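Local coordinates for putative uncharacterized protein (Mycobacterium avium, PDB 2Z6V), which is of unknown function but probably transfers a sulfuryl group from the donor PAPS to an acceptor, as other sulfotransferases do, at residues 88-93 against 142-147; 275-280 against 381-386; 198-203 against 215-220. All blocks are in the same frame, centred on the assembly; numbering follows the deposited sequence.

Contact 1: residues 88-93 against 142-147; sequences LQVHAY and HPIPPA
The Tyr-93 ring meets Ile-144, Pro-145 and Pro-146 obliquely, while the edge of the His-142 ring, in its plane, holds a water 2.7 Å from His-142 ND1. Partners are spread along the tyrosine: Ile-144 CG2 lies 3.7 Å from Tyr-93 CD1, and Pro-146 CD, coming from the opposite direction, 3.5 Å from Tyr-93 CZ. With CG anti to the backbone N (chi1 -167°), Tyr-93 extends its ring off the helix and over this loop. Ile-144 CG2 and CD1 both reach the base of the ring, CD1 also meeting Tyr-93 CB at 3.7 Å, while CG1 rests beside Gln-89 O. Val-90 CG2 touches Pro-143 CG at 4.0 Å, the two side chains crossing at about a right angle. Polar linkage runs through water. Gln-89 OE1 accepts a 2.9 Å bond from a water that also donates to Ile-144 O, and Gln-89 NE2 donates to the water at His-142, so both ends of the amide are held. Tyr-233 and Val-236 of helix 224-238 pack alongside. This is helix-on-loop packing, joining helix 70-96 to the loop after edge strand 132-134 of the parallel sheet, in which the peptide bond from Ile-144 to Pro-145 is cis.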
loop_
_atom_site.group_PDB
_atom_site.type_symbol
_atom_site.label_atom_id
_atom_site.label_comp_id
_atom_site.label_asym_id
_atom_site.label_seq_id
_atom_site.Cartn_x
_atom_site.Cartn_y
_atom_site.Cartn_z
ATOM N N LEU A 88 -8.977 -7.961 -14.959
ATOM C CA LEU A 88 -9.496 -8.833 -16.012
ATOM C C LEU A 88 -8.746 -10.154 -16.059
ATOM O O LEU A 88 -9.347 -11.215 -16.236
ATOM C CB LEU A 88 -9.386 -8.147 -17.377
ATOM C CG LEU A 88 -10.342 -6.975 -17.605
ATOM C CD1 LEU A 88 -10.033 -6.290 -18.922
ATOM C CD2 LEU A 88 -11.768 -7.495 -17.583
ATOM N N GLN A 89 -7.427 -10.083 -15.904
ATOM C CA GLN A 89 -6.588 -11.275 -15.933
ATOM C C GLN A 89 -6.870 -12.219 -14.764
ATOM O O GLN A 89 -6.906 -13.436 -14.939
ATOM C CB GLN A 89 -5.108 -10.875 -15.942
ATOM C CG GLN A 89 -4.681 -10.153 -17.205
ATOM C CD GLN A 89 -3.179 -9.959 -17.299
ATOM O OE1 GLN A 89 -2.412 -10.918 -17.236
ATOM N NE2 GLN A 89 -2.752 -8.713 -17.458
ATOM N N VAL A 90 -7.081 -11.657 -13.578
ATOM C CA VAL A 90 -7.351 -12.474 -12.401
ATOM C C VAL A 90 -8.720 -13.145 -12.484
ATOM O O VAL A 90 -8.905 -14.259 -11.992
ATOM C CB VAL A 90 -7.276 -11.632 -11.101
ATOM C CG1 VAL A 90 -7.700 -12.478 -9.896
ATOM C CG2 VAL A 90 -5.857 -11.112 -10.904
ATOM N N HIS A 91 -9.675 -12.468 -13.112
ATOM C CA HIS A 91 -11.011 -13.023 -13.242
ATOM C C HIS A 91 -11.034 -14.191 -14.212
ATOM O O HIS A 91 -11.702 -15.198 -13.967
ATOM C CB HIS A 91 -12.002 -11.957 -13.701
ATOM C CG HIS A 91 -13.379 -12.493 -13.931
ATOM N ND1 HIS A 91 -13.837 -12.857 -15.181
ATOM C CD2 HIS A 91 -14.359 -12.826 -13.058
ATOM C CE1 HIS A 91 -15.038 -13.393 -15.065
ATOM N NE2 HIS A 91 -15.376 -13.388 -13.788
ATOM N N ALA A 92 -10.304 -14.061 -15.315
ATOM C CA ALA A 92 -10.259 -15.131 -16.311
ATOM C C ALA A 92 -9.620 -16.370 -15.694
ATOM O O ALA A 92 -10.070 -17.498 -15.921
ATOM C CB ALA A 92 -9.469 -14.684 -17.540
ATOM N N TYR A 93 -8.576 -16.149 -14.897
ATOM C CA TYR A 93 -7.876 -17.247 -14.254
ATOM C C TYR A 93 -8.770 -17.982 -13.256
ATOM O O TYR A 93 -8.853 -19.214 -13.270
ATOM C CB TYR A 93 -6.628 -16.739 -13.532
ATOM C CG TYR A 93 -5.709 -17.858 -13.109
ATOM C CD1 TYR A 93 -4.897 -18.503 -14.043
ATOM C CD2 TYR A 93 -5.687 -18.305 -11.787
ATOM C CE1 TYR A 93 -4.082 -19.567 -13.672
ATOM C CE2 TYR A 93 -4.877 -19.373 -11.401
ATOM C CZ TYR A 93 -4.074 -19.997 -12.349
ATOM O OH TYR A 93 -3.258 -21.038 -11.979
ATOM N N HIS A 142 2.182 -8.359 -12.908
ATOM C CA HIS A 142 1.819 -9.512 -13.734
ATOM C C HIS A 142 1.430 -10.701 -12.853
ATOM O O HIS A 142 2.178 -11.672 -12.749
ATOM C CB HIS A 142 2.989 -9.903 -14.632
ATOM C CG HIS A 142 3.427 -8.812 -15.554
ATOM N ND1 HIS A 142 2.539 -8.095 -16.330
ATOM C CD2 HIS A 142 4.657 -8.325 -15.841
ATOM C CE1 HIS A 142 3.205 -7.215 -17.056
ATOM N NE2 HIS A 142 4.491 -7.334 -16.778
ATOM N N PRO A 143 0.240 -10.648 -12.232
ATOM C CA PRO A 143 -0.243 -11.721 -11.349
ATOM C C PRO A 143 -0.510 -13.092 -11.973
ATOM O O PRO A 143 -0.192 -14.118 -11.370
ATOM C CB PRO A 143 -1.511 -11.119 -10.743
ATOM C CG PRO A 143 -2.042 -10.288 -11.868
ATOM C CD PRO A 143 -0.786 -9.599 -12.382
ATOM N N ILE A 144 -1.079 -13.097 -13.173
ATOM C CA ILE A 144 -1.446 -14.330 -13.862
ATOM C C ILE A 144 -0.459 -14.750 -14.944
ATOM O O ILE A 144 -0.089 -13.940 -15.795
ATOM C CB ILE A 144 -2.859 -14.168 -14.505
ATOM C CG1 ILE A 144 -3.873 -13.795 -13.423
ATOM C CG2 ILE A 144 -3.277 -15.442 -15.230
ATOM C CD1 ILE A 144 -3.862 -14.717 -12.213
ATOM N N PRO A 145 -0.027 -16.027 -14.939
ATOM C CA PRO A 145 -0.365 -17.128 -14.018
ATOM C C PRO A 145 0.553 -17.089 -12.790
ATOM O O PRO A 145 1.694 -16.655 -12.885
ATOM C CB PRO A 145 -0.121 -18.392 -14.858
ATOM C CG PRO A 145 0.071 -17.889 -16.277
ATOM C CD PRO A 145 0.715 -16.545 -16.095
ATOM N N PRO A 146 0.078 -17.572 -11.631
ATOM C CA PRO A 146 0.915 -17.547 -10.419
ATOM C C PRO A 146 2.139 -18.458 -10.498
ATOM O O PRO A 146 2.132 -19.474 -11.202
ATOM C CB PRO A 146 -0.063 -17.952 -9.319
ATOM C CG PRO A 146 -0.945 -18.950 -10.036
ATOM C CD PRO A 146 -1.180 -18.309 -11.397
ATOM N N ALA A 147 3.193 -18.079 -9.781
ATOM C CA ALA A 147 4.431 -18.849 -9.783
ATOM C C ALA A 147 4.568 -19.749 -8.569
ATOM O O ALA A 147 3.908 -19.555 -7.547
ATOM C CB ALA A 147 5.634 -17.908 -9.856
HETATM O O HOH W 1 -0.311 -11.380 -15.328
HETATM O O HOH W 2 -0.154 -7.766 -16.753
#

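Contact 2: residues 275-280 against 381-386; sequences PYKATG and NAYRLD
Tyr-383 starts from a CB directed at helix 275-285, and with CG anti to the carbonyl carbon, beside the backbone N (chi1 -37°), its ring is brought against the first turn of that helix. Beyond CG, CD2 comes 3.7 Å from Lys-277 N, an oblique approach to the ring. Lys-277 CG sits at the ring edge, in plane, 3.9 Å from Tyr-383 CD2, before the rest of the lysine chain bends away. One face of the ring is taken by Tyr-276 CB, 3.8 Å from the Tyr-383 centroid and only 8° off the ring normal, which defines a CH-pi contact over the centre. CZ passes close to the same methylene, and the tip, Tyr-383 OH, lies 3.7 Å from Tyr-276 CD2, at the edge of the second ring and near its plane. Its polar partner is Asp-274 OD2, a hydrogen bond; OD1 of the same carboxylate accepts from Lys-277 N, so one aspartate ties the helix start to the tyrosine tip. The two tyrosines form an oblique aromatic pair, planes at 59° and centroids 5.8 Å apart. Further along, Leu-385 CD1 touches Tyr-276 O at 3.6 Å and, since Gly-280 has no side chain, comes directly against Gly-280 CA at 3.7 Å. On the helix itself, Thr-279 OG1 bonds Pro-275 O at 2.8 Å; Thr-279 N reaches that oxygen from the other face of its carbonyl plane. Asp-274 lies just before the helix, which starts at Pro-275 soon after strand 267-272, where sulfotransferases carry the motif that binds the 3'-phosphate of PAPS; by analogy, the loop between helices 360-371 and 392-405 packs on the start of this probable nucleotide-binding helix.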
loop_
_atom_site.group_PDB
_atom_site.type_symbol
_atom_site.label_atom_id
_atom_site.label_comp_id
_atom_site.label_asym_id
_atom_site.label_seq_id
_atom_site.Cartn_x
_atom_site.Cartn_y
_atom_site.Cartn_z
ATOM N N PRO A 275 3.335 11.030 15.269
ATOM C CA PRO A 275 2.295 11.460 14.321
ATOM C C PRO A 275 2.566 12.783 13.603
ATOM O O PRO A 275 2.165 12.961 12.450
ATOM C CB PRO A 275 1.043 11.525 15.191
ATOM C CG PRO A 275 1.603 11.939 16.525
ATOM C CD PRO A 275 2.830 11.059 16.653
ATOM N N TYR A 276 3.231 13.712 14.288
ATOM C CA TYR A 276 3.547 15.011 13.700
ATOM C C TYR A 276 4.567 14.799 12.583
ATOM O O TYR A 276 4.453 15.378 11.499
ATOM C CB TYR A 276 4.117 15.949 14.769
ATOM C CG TYR A 276 3.239 16.076 15.997
ATOM C CD1 TYR A 276 1.913 16.484 15.889
ATOM C CD2 TYR A 276 3.737 15.784 17.270
ATOM C CE1 TYR A 276 1.102 16.604 17.013
ATOM C CE2 TYR A 276 2.932 15.900 18.405
ATOM C CZ TYR A 276 1.619 16.313 18.267
ATOM O OH TYR A 276 0.820 16.460 19.374
ATOM N N LYS A 277 5.557 13.953 12.857
ATOM C CA LYS A 277 6.597 13.643 11.892
ATOM C C LYS A 277 5.958 12.970 10.676
ATOM O O LYS A 277 6.128 13.411 9.537
ATOM C CB LYS A 277 7.615 12.700 12.529
ATOM C CG LYS A 277 9.054 12.874 12.065
ATOM C CD LYS A 277 9.248 12.543 10.602
ATOM C CE LYS A 277 10.722 12.639 10.216
ATOM N NZ LYS A 277 10.951 12.309 8.777
ATOM N N ALA A 278 5.205 11.908 10.928
ATOM C CA ALA A 278 4.552 11.169 9.864
ATOM C C ALA A 278 3.671 12.049 8.982
ATOM O O ALA A 278 3.566 11.811 7.783
ATOM C CB ALA A 278 3.730 10.034 10.453
ATOM N N THR A 279 3.047 13.065 9.566
ATOM C CA THR A 279 2.170 13.953 8.810
ATOM C C THR A 279 2.932 14.805 7.803
ATOM O O THR A 279 2.524 14.945 6.649
ATOM C CB THR A 279 1.378 14.875 9.755
ATOM O OG1 THR A 279 0.469 14.085 10.533
ATOM C CG2 THR A 279 0.593 15.917 8.966
ATOM N N GLY A 280 4.043 15.379 8.249
ATOM C CA GLY A 280 4.845 16.207 7.369
ATOM C C GLY A 280 5.508 15.353 6.309
ATOM O O GLY A 280 5.730 15.800 5.178
ATOM N N ASN A 381 14.739 15.845 15.015
ATOM C CA ASN A 381 14.932 17.023 14.182
ATOM C C ASN A 381 13.617 17.784 14.170
ATOM O O ASN A 381 12.588 17.255 14.587
ATOM C CB ASN A 381 15.299 16.619 12.753
ATOM C CG ASN A 381 16.367 15.547 12.705
ATOM O OD1 ASN A 381 16.083 14.364 12.885
ATOM N ND2 ASN A 381 17.607 15.959 12.475
ATOM N N ALA A 382 13.643 19.026 13.703
ATOM C CA ALA A 382 12.422 19.815 13.646
ATOM C C ALA A 382 11.556 19.242 12.533
ATOM O O ALA A 382 12.016 19.084 11.404
ATOM C CB ALA A 382 12.751 21.275 13.364
ATOM N N TYR A 383 10.308 18.913 12.852
ATOM C CA TYR A 383 9.408 18.355 11.850
ATOM C C TYR A 383 9.169 19.421 10.802
ATOM O O TYR A 383 9.400 19.237 9.605
ATOM C CB TYR A 383 8.035 18.024 12.438
ATOM C CG TYR A 383 7.989 17.477 13.841
ATOM C CD1 TYR A 383 7.544 18.268 14.898
ATOM C CD2 TYR A 383 8.268 16.138 14.092
ATOM C CE1 TYR A 383 7.362 17.733 16.165
ATOM C CE2 TYR A 383 8.090 15.593 15.353
ATOM C CZ TYR A 383 7.632 16.391 16.383
ATOM O OH TYR A 383 7.426 15.830 17.622
ATOM N N ARG A 384 8.675 20.540 11.306
ATOM C CA ARG A 384 8.326 21.697 10.514
ATOM C C ARG A 384 7.393 21.382 9.366
ATOM O O ARG A 384 7.785 20.920 8.290
ATOM C CB ARG A 384 9.579 22.449 10.072
ATOM C CG ARG A 384 9.926 23.557 11.079
ATOM C CD ARG A 384 9.854 23.046 12.535
ATOM N NE ARG A 384 8.922 23.790 13.391
ATOM C CZ ARG A 384 7.589 23.715 13.341
ATOM N NH1 ARG A 384 6.979 22.923 12.470
ATOM N NH2 ARG A 384 6.852 24.432 14.181
ATOM N N LEU A 385 6.125 21.628 9.666
ATOM C CA LEU A 385 5.027 21.418 8.757
ATOM C C LEU A 385 4.724 22.790 8.155
ATOM O O LEU A 385 3.689 22.994 7.512
ATOM C CB LEU A 385 3.815 20.884 9.533
ATOM C CG LEU A 385 3.970 19.831 10.648
ATOM C CD1 LEU A 385 4.830 18.674 10.183
ATOM C CD2 LEU A 385 4.586 20.469 11.873
ATOM N N ASP A 386 5.639 23.729 8.388
ATOM C CA ASP A 386 5.516 25.094 7.877
ATOM C C ASP A 386 5.377 25.034 6.374
ATOM O O ASP A 386 4.529 25.694 5.777
ATOM C CB ASP A 386 6.772 25.896 8.199
ATOM C CG ASP A 386 6.947 26.127 9.666
ATOM O OD1 ASP A 386 8.101 26.026 10.143
ATOM O OD2 ASP A 386 5.933 26.416 10.337
#

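Contact 3: residues 198-203 against 215-220; sequences DFKGLS and RWLFDE. With PLM (palmitic acid), chain C.
The loop 198-203 passes the last turns of helix 212-219 with its closest backbone approach at Lys-200 and Leu-217, whose CA atoms are 6.3 Å apart; Phe-199 (phi 50°, psi 43°) turns the chain just before. Leu-217 fits against the loop backbone with both methyls: CD1 is 3.5 Å from Lys-200 CA, and CD2 is 3.4 Å from Leu-202 N. Its CG is anti to the backbone N (chi1 -172°), which directs the fork across the loop. To one side, Trp-216 presents the edge of its indole to Phe-199 O, 3.7 Å from CZ3, while Lys-200 CG lies obliquely 3.8 Å from Trp-216 CH2. The extended lysine carries NZ on to Asp-222 O and Ser-225 OG; its salt bridge to Asp-198 OD2 is long, 4.0 Å. To the other side, Leu-202 CD1 meets Phe-218 CE1 obliquely at 3.7 Å, and Leu-202 CD2, 3.4 Å from C3 of the palmitic acid, lines the pocket that holds this ligand, which Gln-311 NE2 hydrogen-bonds. Wholly buried, the contact sits between helix 50-64, which packs on Phe-199 and Trp-216, and helix 301-326, which packs on Leu-202 and Phe-218.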
loop_
_atom_site.group_PDB
_atom_site.type_symbol
_atom_site.label_atom_id
_atom_site.label_comp_id
_atom_site.label_asym_id
_atom_site.label_seq_id
_atom_site.Cartn_x
_atom_site.Cartn_y
_atom_site.Cartn_z
ATOM N N ASP A 198 -9.380 -2.112 -8.092
ATOM C CA ASP A 198 -10.818 -2.032 -7.918
ATOM C C ASP A 198 -11.147 -0.552 -7.787
ATOM O O ASP A 198 -12.267 -0.162 -7.458
ATOM C CB ASP A 198 -11.267 -2.798 -6.673
ATOM C CG ASP A 198 -12.788 -2.845 -6.535
ATOM O OD1 ASP A 198 -13.468 -3.221 -7.525
ATOM O OD2 ASP A 198 -13.299 -2.505 -5.442
ATOM N N PHE A 199 -10.138 0.270 -8.053
ATOM C CA PHE A 199 -10.255 1.720 -7.990
ATOM C C PHE A 199 -10.874 2.267 -6.708
ATOM O O PHE A 199 -11.694 3.185 -6.721
ATOM C CB PHE A 199 -10.982 2.218 -9.239
ATOM C CG PHE A 199 -10.265 1.853 -10.505
ATOM C CD1 PHE A 199 -10.586 0.688 -11.195
ATOM C CD2 PHE A 199 -9.188 2.621 -10.953
ATOM C CE1 PHE A 199 -9.845 0.290 -12.303
ATOM C CE2 PHE A 199 -8.436 2.229 -12.062
ATOM C CZ PHE A 199 -8.763 1.063 -12.738
ATOM N N LYS A 200 -10.437 1.677 -5.599
ATOM C CA LYS A 200 -10.841 2.054 -4.249
ATOM C C LYS A 200 -9.578 1.883 -3.402
ATOM O O LYS A 200 -9.491 1.004 -2.531
ATOM C CB LYS A 200 -11.951 1.142 -3.734
ATOM C CG LYS A 200 -13.264 1.287 -4.475
ATOM C CD LYS A 200 -14.324 0.419 -3.827
ATOM C CE LYS A 200 -15.619 0.437 -4.592
ATOM N NZ LYS A 200 -16.515 -0.612 -4.052
ATOM N N GLY A 201 -8.593 2.719 -3.717
ATOM C CA GLY A 201 -7.315 2.708 -3.033
ATOM C C GLY A 201 -6.829 4.139 -2.912
ATOM O O GLY A 201 -6.908 4.930 -3.859
ATOM N N LEU A 202 -6.322 4.478 -1.738
ATOM C CA LEU A 202 -5.859 5.823 -1.479
ATOM C C LEU A 202 -4.714 6.296 -2.384
ATOM O O LEU A 202 -4.459 7.492 -2.469
ATOM C CB LEU A 202 -5.450 5.927 -0.008
ATOM C CG LEU A 202 -5.134 7.295 0.590
ATOM C CD1 LEU A 202 -6.314 8.246 0.392
ATOM C CD2 LEU A 202 -4.815 7.117 2.071
ATOM N N SER A 203 -4.030 5.382 -3.069
ATOM C CA SER A 203 -2.916 5.791 -3.919
ATOM C C SER A 203 -3.353 6.646 -5.100
ATOM O O SER A 203 -2.608 7.523 -5.538
ATOM C CB SER A 203 -2.141 4.578 -4.436
ATOM O OG SER A 203 -2.928 3.780 -5.296
ATOM N N ARG A 215 -12.250 11.817 -0.508
ATOM C CA ARG A 215 -13.392 11.983 0.374
ATOM C C ARG A 215 -14.436 10.935 0.050
ATOM O O ARG A 215 -15.161 10.470 0.934
ATOM C CB ARG A 215 -13.984 13.391 0.244
ATOM C CG ARG A 215 -13.035 14.507 0.708
ATOM C CD ARG A 215 -13.716 15.875 0.716
ATOM N NE ARG A 215 -14.528 16.073 1.917
ATOM C CZ ARG A 215 -14.064 16.558 3.069
ATOM N NH1 ARG A 215 -12.786 16.910 3.182
ATOM N NH2 ARG A 215 -14.877 16.676 4.115
ATOM N N TRP A 216 -14.494 10.546 -1.218
ATOM C CA TRP A 216 -15.455 9.542 -1.647
ATOM C C TRP A 216 -15.053 8.211 -1.055
ATOM O O TRP A 216 -15.877 7.478 -0.503
ATOM C CB TRP A 216 -15.463 9.414 -3.167
ATOM C CG TRP A 216 -16.215 8.200 -3.649
ATOM C CD1 TRP A 216 -17.573 8.029 -3.673
ATOM C CD2 TRP A 216 -15.648 6.976 -4.150
ATOM N NE1 TRP A 216 -17.886 6.777 -4.157
ATOM C CE2 TRP A 216 -16.727 6.111 -4.458
ATOM C CE3 TRP A 216 -14.336 6.529 -4.370
ATOM C CZ2 TRP A 216 -16.533 4.820 -4.976
ATOM C CZ3 TRP A 216 -14.140 5.247 -4.888
ATOM C CH2 TRP A 216 -15.238 4.407 -5.185
ATOM N N LEU A 217 -13.763 7.922 -1.176
ATOM C CA LEU A 217 -13.192 6.677 -0.696
ATOM C C LEU A 217 -13.418 6.455 0.790
ATOM O O LEU A 217 -13.886 5.397 1.197
ATOM C CB LEU A 217 -11.691 6.645 -0.995
ATOM C CG LEU A 217 -10.990 5.313 -0.721
ATOM C CD1 LEU A 217 -11.522 4.236 -1.664
ATOM C CD2 LEU A 217 -9.495 5.497 -0.893
ATOM N N PHE A 218 -13.091 7.458 1.591
ATOM C CA PHE A 218 -13.227 7.368 3.037
ATOM C C PHE A 218 -14.654 7.461 3.578
ATOM O O PHE A 218 -15.003 6.762 4.528
ATOM C CB PHE A 218 -12.380 8.460 3.699
ATOM C CG PHE A 218 -10.905 8.176 3.706
ATOM C CD1 PHE A 218 -10.332 7.327 2.770
ATOM C CD2 PHE A 218 -10.081 8.785 4.645
ATOM C CE1 PHE A 218 -8.949 7.087 2.769
ATOM C CE2 PHE A 218 -8.697 8.553 4.654
ATOM C CZ PHE A 218 -8.132 7.702 3.714
ATOM N N ASP A 219 -15.481 8.317 2.977
ATOM C CA ASP A 219 -16.846 8.517 3.463
ATOM C C ASP A 219 -17.999 7.859 2.720
ATOM O O ASP A 219 -19.099 7.777 3.263
ATOM C CB ASP A 219 -17.144 10.017 3.575
ATOM C CG ASP A 219 -16.158 10.746 4.474
ATOM O OD1 ASP A 219 -15.682 10.139 5.463
ATOM O OD2 ASP A 219 -15.871 11.931 4.200
ATOM N N GLU A 220 -17.767 7.383 1.499
ATOM C CA GLU A 220 -18.849 6.773 0.729
ATOM C C GLU A 220 -18.596 5.377 0.189
ATOM O O GLU A 220 -19.448 4.497 0.293
ATOM C CB GLU A 220 -19.219 7.671 -0.447
ATOM C CG GLU A 220 -19.908 8.962 -0.068
ATOM C CD GLU A 220 -20.184 9.828 -1.285
ATOM O OE1 GLU A 220 -19.238 10.473 -1.792
ATOM O OE2 GLU A 220 -21.347 9.847 -1.745
HETATM C C1 PLM C . -2.934 9.898 -1.440
HETATM O O1 PLM C . -3.726 10.834 -1.196
HETATM O O2 PLM C . -2.902 9.218 -2.488
HETATM C C2 PLM C . -1.902 9.546 -0.364
HETATM C C3 PLM C . -2.562 9.391 1.007
HETATM C C4 PLM C . -1.581 8.909 2.078
HETATM C C5 PLM C . -0.996 7.537 1.733
HETATM C C6 PLM C . 0.153 7.643 0.728
HETATM C C7 PLM C . 0.498 6.263 0.169
HETATM C C8 PLM C . -0.579 5.791 -0.809
HETATM C C9 PLM C . -0.845 4.298 -0.620
HETATM C CA PLM C . 0.452 3.487 -0.667
HETATM C CB PLM C . 0.278 2.118 -0.004
HETATM C CC PLM C . -0.231 2.295 1.428
HETATM C CD PLM C . -1.739 2.551 1.444
HETATM C CE PLM C . -2.200 3.232 2.735
HETATM C CF PLM C . -1.596 4.635 2.834
HETATM C CG PLM C . -2.143 5.406 4.035
#

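Along the chain the contacts come in series: contact 1 closes first, contact 3 follows, and contact 2 opens last. Contacts 1 and 2 lie on opposite sides of the chain's centre, 41 Å apart between centres, and farther out, about 20 and 21 Å from it; contact 3 is 13 Å from it, with its centre 24 Å from that of contact 1 and 25 Å from that of contact 2. None touch; nearest atoms of contacts 1 and 3 are about 9 Å apart. Contact 1 uses the loop after strand 132-134 of the five-stranded parallel sheet. Helix 301-326 packs on contacts 2 and 3, so one helix touches both the contact beside the bound palmitic acid and the helix after strand 267-272.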